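PDB 3QYH: Co-type Nitrile Hydratase beta subunit from Pseudomonas putida, which forms, with a partner subunit, a cobalt-type nitrile hydratase, which catalyses the hydration of nitriles to amides. Local coordinates for residues B[45-48]-B[49-52]; B[67-70]-B[71-74]. All blocks are in the same frame, centred on the assembly; numbering follows the deposited sequence.

Contact 1 of 2, residues B[45-48]-B[49-52]; sequences NFNL and DEFR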
ATOM      1  N   ASN B  45      -4.792 -18.215   8.866  1.00 16.93           N
ATOM      2  CA  ASN B  45      -4.541 -19.182   7.802  1.00 17.15           C
ATOM      3  C   ASN B  45      -3.223 -18.926   7.054  1.00 24.43           C
ATOM      4  O   ASN B  45      -2.638 -19.846   6.481  1.00 18.82           O
ATOM      5  CB  ASN B  45      -5.683 -19.208   6.790  1.00 17.76           C
ATOM      6  CG  ASN B  45      -7.004 -19.657   7.388  1.00 19.97           C
ATOM      7  OD1 ASN B  45      -8.043 -19.113   7.031  1.00 16.68           O
ATOM      8  ND2 ASN B  45      -6.979 -20.688   8.259  1.00 16.45           N
ATOM      9  N   PHE B  46      -2.785 -17.670   7.021  1.00 17.93           N
ATOM     10  CA  PHE B  46      -1.495 -17.300   6.455  1.00 15.65           C
ATOM     11  C   PHE B  46      -1.210 -15.912   6.986  1.00 20.89           C
ATOM     12  O   PHE B  46      -2.104 -15.287   7.549  1.00 18.40           O
ATOM     13  CB  PHE B  46      -1.528 -17.323   4.916  1.00 17.06           C
ATOM     14  CG  PHE B  46      -2.702 -16.573   4.306  1.00 16.17           C
ATOM     15  CD1 PHE B  46      -2.709 -15.197   4.252  1.00 13.91           C
ATOM     16  CD2 PHE B  46      -3.798 -17.255   3.817  1.00 16.97           C
ATOM     17  CE1 PHE B  46      -3.799 -14.500   3.696  1.00 16.97           C
ATOM     18  CE2 PHE B  46      -4.888 -16.586   3.267  1.00 17.04           C
ATOM     19  CZ  PHE B  46      -4.886 -15.199   3.192  1.00 15.44           C
ATOM     20  N   ASN B  47       0.033 -15.449   6.870  1.00 17.85           N
ATOM     21  CA  ASN B  47       0.343 -14.072   7.252  1.00 15.95           C
ATOM     22  C   ASN B  47       0.457 -13.189   6.014  1.00 16.35           C
ATOM     23  O   ASN B  47       0.386 -13.683   4.895  1.00 12.72           O
ATOM     24  CB  ASN B  47       1.576 -13.993   8.169  1.00 16.54           C
ATOM     25  CG  ASN B  47       2.874 -14.390   7.471  1.00 21.19           C
ATOM     26  OD1 ASN B  47       3.098 -14.051   6.308  1.00 14.50           O
ATOM     27  ND2 ASN B  47       3.750 -15.094   8.191  1.00 19.55           N
ATOM     28  N   LEU B  48       0.618 -11.887   6.208  1.00 14.23           N
ATOM     29  CA  LEU B  48       0.544 -10.952   5.107  1.00 15.82           C
ATOM     30  C   LEU B  48       1.769 -11.088   4.196  1.00 16.18           C
ATOM     31  O   LEU B  48       1.680 -10.862   3.000  1.00 12.85           O
ATOM     32  CB  LEU B  48       0.436  -9.518   5.644  1.00 14.69           C
ATOM     33  CG  LEU B  48       0.070  -8.446   4.626  1.00 22.78           C
ATOM     34  CD1 LEU B  48      -1.268  -8.776   3.967  1.00 19.60           C
ATOM     35  CD2 LEU B  48       0.020  -7.079   5.321  1.00 26.43           C
ATOM     36  N   ASP B  49       2.908 -11.450   4.768  1.00 12.75           N
ATOM     37  CA  ASP B  49       4.113 -11.629   3.959  1.00 13.59           C
ATOM     38  C   ASP B  49       3.941 -12.813   3.013  1.00 12.53           C
ATOM     39  O   ASP B  49       4.330 -12.741   1.841  1.00 10.83           O
ATOM     40  CB  ASP B  49       5.361 -11.792   4.840  1.00 16.20           C
ATOM     41  CG  ASP B  49       5.516 -10.643   5.845  1.00 23.89           C
ATOM     42  OD1 ASP B  49       5.375 -10.896   7.058  1.00 30.75           O
ATOM     43  OD2 ASP B  49       5.749  -9.491   5.418  1.00 21.47           O
ATOM     44  N   GLU B  50       3.352 -13.897   3.514  1.00 13.74           N
ATOM     45  CA  GLU B  50       3.078 -15.045   2.670  1.00 13.64           C
ATOM     46  C   GLU B  50       2.092 -14.640   1.579  1.00 13.09           C
ATOM     47  O   GLU B  50       2.176 -15.106   0.439  1.00 13.33           O
ATOM     48  CB  GLU B  50       2.475 -16.183   3.490  1.00 13.96           C
ATOM     49  CG  GLU B  50       3.433 -16.760   4.512  1.00 15.15           C
ATOM     50  CD  GLU B  50       2.785 -17.805   5.416  1.00 22.55           C
ATOM     51  OE1 GLU B  50       1.725 -17.528   5.981  1.00 19.27           O
ATOM     52  OE2 GLU B  50       3.365 -18.904   5.576  1.00 23.65           O
ATOM     53  N   PHE B  51       1.133 -13.808   1.958  1.00 11.15           N
ATOM     54  CA  PHE B  51       0.095 -13.359   1.025  1.00 13.34           C
ATOM     55  C   PHE B  51       0.762 -12.609  -0.117  1.00 11.30           C
ATOM     56  O   PHE B  51       0.534 -12.916  -1.301  1.00 11.14           O
ATOM     57  CB  PHE B  51      -0.944 -12.482   1.758  1.00 11.29           C
ATOM     58  CG  PHE B  51      -1.952 -11.830   0.854  1.00 11.82           C
ATOM     59  CD1 PHE B  51      -1.732 -10.547   0.367  1.00 13.88           C
ATOM     60  CD2 PHE B  51      -3.114 -12.490   0.503  1.00 12.28           C
ATOM     61  CE1 PHE B  51      -2.670  -9.937  -0.474  1.00 16.18           C
ATOM     62  CE2 PHE B  51      -4.046 -11.895  -0.343  1.00 13.66           C
ATOM     63  CZ  PHE B  51      -3.834 -10.619  -0.821  1.00 12.67           C
ATOM     64  N   ARG B  52       1.617 -11.647   0.219  1.00 13.40           N
ATOM     65  CA  ARG B  52       2.309 -10.886  -0.836  1.00 11.73           C
ATOM     66  C   ARG B  52       3.113 -11.799  -1.747  1.00 14.10           C
ATOM     67  O   ARG B  52       3.096 -11.638  -2.965  1.00 13.07           O
ATOM     68  CB  ARG B  52       3.244  -9.832  -0.247  1.00 11.71           C
ATOM     69  CG  ARG B  52       2.531  -8.711   0.510  1.00 13.11           C
ATOM     70  CD  ARG B  52       3.452  -7.499   0.656  1.00 10.47           C
ATOM     71  NE  ARG B  52       2.755  -6.369   1.276  1.00 11.52           N
ATOM     72  CZ  ARG B  52       2.749  -6.143   2.583  1.00 19.49           C
ATOM     73  NH1 ARG B  52       3.412  -6.955   3.403  1.00 11.93           N
ATOM     74  NH2 ARG B  52       2.088  -5.108   3.070  1.00 15.50           N
TER
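Asn47 and Glu50 close a capping box at the N terminus of helix 48-56, each accepting from the backbone N of the other. This reciprocal pair forms the polar side of the contact, where both residues are partly exposed and the capping bonds do the holding. Asn47 OD1 receives Glu50 N at 2.8 Å, with a C=O...N angle of 166° that puts the donor almost on the continuation of the amide C=O bond. In return Glu50 OE1 takes Asn47 N at 2.8 Å through its anti lone pair, the one turned away from OE2. The Asn47 side chain is folded over its own backbone, CG lying between N and the carbonyl carbon (chi1 67°), and this brings OD1 over the first turn. The two side chains cross at nearly a right angle. The other atom of each polar group is also bonded, Glu50 OE2 in a salt bridge to Lys83 and Asn47 ND2 in a hydrogen bond to Ala174 O.

The tightly packed side is aromatic. Phe46 and Phe51, both buried, run side by side in the same direction and approach obliquely, CE1 of Phe46 standing 3.8 Å from CD2 of Phe51. Leu48 CD1 reaches Phe51 CD1 at 4.0 Å. Helices 28-43 and 68-82 pack against these rings.

On the flank near the cobalt(III) ion, Arg52 is hydrogen-bonded through NE and NH2 to a modified side chain of the neighbouring subunit. One face of its guanidinium carries Leu48 CG, 3.7 Å above the plane and offset toward the rim, while Leu48 CD2 lies 3.6 Å from Arg52 NH2.

Contact 2 of 2, residues B[67-70]-B[71-74]; sequences TYYE and LWLH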
ATOM      1  N   THR B  67      -7.174  -8.165 -13.146  1.00 15.58           N
ATOM      2  CA  THR B  67      -7.498  -6.968 -12.381  1.00 14.69           C
ATOM      3  C   THR B  67      -7.069  -7.197 -10.928  1.00 16.78           C
ATOM      4  O   THR B  67      -6.774  -8.323 -10.529  1.00 12.33           O
ATOM      5  CB  THR B  67      -8.994  -6.613 -12.450  1.00 17.57           C
ATOM      6  OG1 THR B  67      -9.762  -7.674 -11.874  1.00 15.75           O
ATOM      7  CG2 THR B  67      -9.431  -6.405 -13.893  1.00 16.35           C
ATOM      8  N   TYR B  68      -7.019  -6.136 -10.131  1.00 13.02           N
ATOM      9  CA  TYR B  68      -6.429  -6.244  -8.798  1.00 13.27           C
ATOM     10  C   TYR B  68      -6.982  -7.393  -7.940  1.00 12.98           C
ATOM     11  O   TYR B  68      -6.216  -8.194  -7.404  1.00 12.25           O
ATOM     12  CB  TYR B  68      -6.546  -4.921  -8.051  1.00 13.25           C
ATOM     13  CG  TYR B  68      -5.865  -4.944  -6.707  1.00 14.18           C
ATOM     14  CD1 TYR B  68      -4.473  -4.874  -6.609  1.00 11.32           C
ATOM     15  CD2 TYR B  68      -6.616  -5.025  -5.532  1.00 10.49           C
ATOM     16  CE1 TYR B  68      -3.846  -4.887  -5.391  1.00 12.40           C
ATOM     17  CE2 TYR B  68      -6.008  -5.035  -4.294  1.00 11.33           C
ATOM     18  CZ  TYR B  68      -4.619  -4.971  -4.226  1.00 14.19           C
ATOM     19  OH  TYR B  68      -4.004  -4.971  -2.990  1.00 13.36           O
ATOM     20  N   TYR B  69      -8.301  -7.466  -7.788  1.00  9.89           N
ATOM     21  CA  TYR B  69      -8.870  -8.471  -6.913  1.00  9.88           C
ATOM     22  C   TYR B  69      -8.794  -9.896  -7.494  1.00 14.02           C
ATOM     23  O   TYR B  69      -8.982 -10.872  -6.773  1.00 11.79           O
ATOM     24  CB  TYR B  69     -10.282  -8.087  -6.465  1.00  9.86           C
ATOM     25  CG  TYR B  69     -10.271  -6.895  -5.516  1.00 13.91           C
ATOM     26  CD1 TYR B  69      -9.709  -7.003  -4.232  1.00 12.43           C
ATOM     27  CD2 TYR B  69     -10.784  -5.665  -5.909  1.00 15.24           C
ATOM     28  CE1 TYR B  69      -9.659  -5.927  -3.365  1.00  9.76           C
ATOM     29  CE2 TYR B  69     -10.759  -4.557  -5.028  1.00 14.53           C
ATOM     30  CZ  TYR B  69     -10.181  -4.705  -3.772  1.00 13.33           C
ATOM     31  OH  TYR B  69     -10.154  -3.648  -2.914  1.00 13.79           O
ATOM     32  N   GLU B  70      -8.469 -10.020  -8.780  1.00 11.28           N
ATOM     33  CA  GLU B  70      -8.136 -11.335  -9.313  1.00 14.64           C
ATOM     34  C   GLU B  70      -6.839 -11.846  -8.709  1.00 15.26           C
ATOM     35  O   GLU B  70      -6.674 -13.051  -8.532  1.00 18.07           O
ATOM     36  CB  GLU B  70      -8.021 -11.311 -10.832  1.00 15.07           C
ATOM     37  CG  GLU B  70      -9.327 -11.168 -11.531  1.00 17.46           C
ATOM     38  CD  GLU B  70      -9.139 -11.056 -13.030  1.00 20.80           C
ATOM     39  OE1 GLU B  70      -8.778 -12.071 -13.652  1.00 19.55           O
ATOM     40  OE2 GLU B  70      -9.331  -9.947 -13.567  1.00 18.33           O
ATOM     41  N   LEU B  71      -5.909 -10.942  -8.399  1.00 13.87           N
ATOM     42  CA  LEU B  71      -4.666 -11.360  -7.740  1.00 16.70           C
ATOM     43  C   LEU B  71      -4.971 -11.942  -6.353  1.00 17.53           C
ATOM     44  O   LEU B  71      -4.411 -12.961  -5.955  1.00 18.82           O
ATOM     45  CB  LEU B  71      -3.693 -10.187  -7.588  1.00 16.80           C
ATOM     46  CG  LEU B  71      -3.523  -9.315  -8.844  1.00 18.25           C
ATOM     47  CD1 LEU B  71      -2.544  -8.190  -8.536  1.00 20.12           C
ATOM     48  CD2 LEU B  71      -3.063 -10.144 -10.022  1.00 17.88           C
ATOM     49  N   TRP B  72      -5.861 -11.296  -5.616  1.00 15.59           N
ATOM     50  CA  TRP B  72      -6.235 -11.798  -4.301  1.00 12.00           C
ATOM     51  C   TRP B  72      -6.940 -13.146  -4.417  1.00 12.11           C
ATOM     52  O   TRP B  72      -6.670 -14.067  -3.633  1.00 14.36           O
ATOM     53  CB  TRP B  72      -7.161 -10.810  -3.593  1.00 11.17           C
ATOM     54  CG  TRP B  72      -6.480  -9.564  -3.099  1.00 14.39           C
ATOM     55  CD1 TRP B  72      -5.313  -9.031  -3.557  1.00 13.04           C
ATOM     56  CD2 TRP B  72      -6.936  -8.699  -2.051  1.00 13.24           C
ATOM     57  NE1 TRP B  72      -5.012  -7.879  -2.858  1.00 12.49           N
ATOM     58  CE2 TRP B  72      -5.987  -7.653  -1.930  1.00 12.16           C
ATOM     59  CE3 TRP B  72      -8.053  -8.704  -1.200  1.00 11.42           C
ATOM     60  CZ2 TRP B  72      -6.124  -6.617  -0.994  1.00 12.38           C
ATOM     61  CZ3 TRP B  72      -8.190  -7.676  -0.275  1.00 12.39           C
ATOM     62  CH2 TRP B  72      -7.238  -6.650  -0.178  1.00 11.75           C
ATOM     63  N   LEU B  73      -7.858 -13.250  -5.370  1.00 11.69           N
ATOM     64  CA  LEU B  73      -8.589 -14.500  -5.589  1.00 14.86           C
ATOM     65  C   LEU B  73      -7.601 -15.642  -5.835  1.00 17.56           C
ATOM     66  O   LEU B  73      -7.772 -16.750  -5.323  1.00 17.14           O
ATOM     67  CB  LEU B  73      -9.573 -14.366  -6.760  1.00 12.68           C
ATOM     68  CG  LEU B  73     -10.238 -15.673  -7.209  1.00 21.23           C
ATOM     69  CD1 LEU B  73     -11.033 -16.320  -6.072  1.00 17.32           C
ATOM     70  CD2 LEU B  73     -11.119 -15.434  -8.400  1.00 18.78           C
ATOM     71  N   HIS B  74      -6.558 -15.354  -6.607  1.00 17.47           N
ATOM     72  CA  HIS B  74      -5.510 -16.341  -6.886  1.00 16.67           C
ATOM     73  C   HIS B  74      -4.861 -16.807  -5.602  1.00 16.56           C
ATOM     74  O   HIS B  74      -4.663 -18.013  -5.414  1.00 20.37           O
ATOM     75  CB  HIS B  74      -4.423 -15.795  -7.843  1.00 18.85           C
ATOM     76  CG  HIS B  74      -3.181 -16.635  -7.880  1.00 20.77           C
ATOM     77  ND1 HIS B  74      -2.968 -17.605  -8.838  1.00 22.22           N
ATOM     78  CD2 HIS B  74      -2.110 -16.683  -7.046  1.00 21.73           C
ATOM     79  CE1 HIS B  74      -1.809 -18.196  -8.605  1.00 25.99           C
ATOM     80  NE2 HIS B  74      -1.268 -17.655  -7.525  1.00 24.84           N
TER
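Leu71 packs back on Tyr68 across the first turn of helix 68-82, and its backbone bonds show how that turn starts. Leu71 N lies 2.9 Å from Tyr68 O but stands well above the carbonyl plane, a bent i to i+3 bond; its longer bond to Thr67 O is weak. Leu71 CG also sits 3.3 Å from Tyr68 O. Thr67 occupies the N-cap position, yet the grip there comes from Glu70, whose OE2 accepts both Thr67 N and Thr67 OG1, the hydroxyl meeting the anti lone pair and the amide coming from above the carboxylate plane.

Trp72 follows and carries the side-chain packing. With CG anti to the carbonyl carbon (chi1 -73°), its indole swings back toward the start of the helix and meets two tyrosines. Tyr69 runs alongside it and turns an edge to the indole face, the planes at 86° and CE1 of Tyr69 3.8 Å from CZ3 of Trp72. Tyr68 arrives obliquely, its plane inclined 57° to the five-membered ring, and brings CE2 to 3.5 Å from Trp72 CE2. Tyr68 OH is hydrogen-bonded to a polar side chain of the neighbouring subunit, which ties this part of the cluster to the subunit interface.

Leu73 N then bonds to Tyr69 O at 3.0 Å, and Leu73 CB rests near the same carbonyl. His74 N repeats the i to i+4 pattern with Glu70 O, marking regular helix after the irregular first turn. Val33 and Leu37 of helix 28-43 touch Trp72, while Trp29 meets Tyr69. With Tyr69 and Trp72 buried, the whole is an aromatic cluster of Tyr68, Tyr69 and Trp72, built on the N-terminal turns of helix 68-82.

In the fold
From the N terminus, the chain passes through helix 28-43 and a short loop into contact 1, which ends that loop and starts helix 48-56. Helix 60-65 follows, and contact 2 then opens helix 68-82. The two are in series, neither nested nor crossed, and each is local, closing only a helical turn. Their centres lie about 14 Å apart, but they meet directly: Phe51 CZ comes within 3.5 Å of Trp72 CD1, and the two rings pack edge-to-face. Helix 28-43 touches both, through Phe46 in contact 1 and through Trp72 in contact 2, so the three helices pack together, and Arg52 and Tyr68 bring each contact near the cobalt(III) ion.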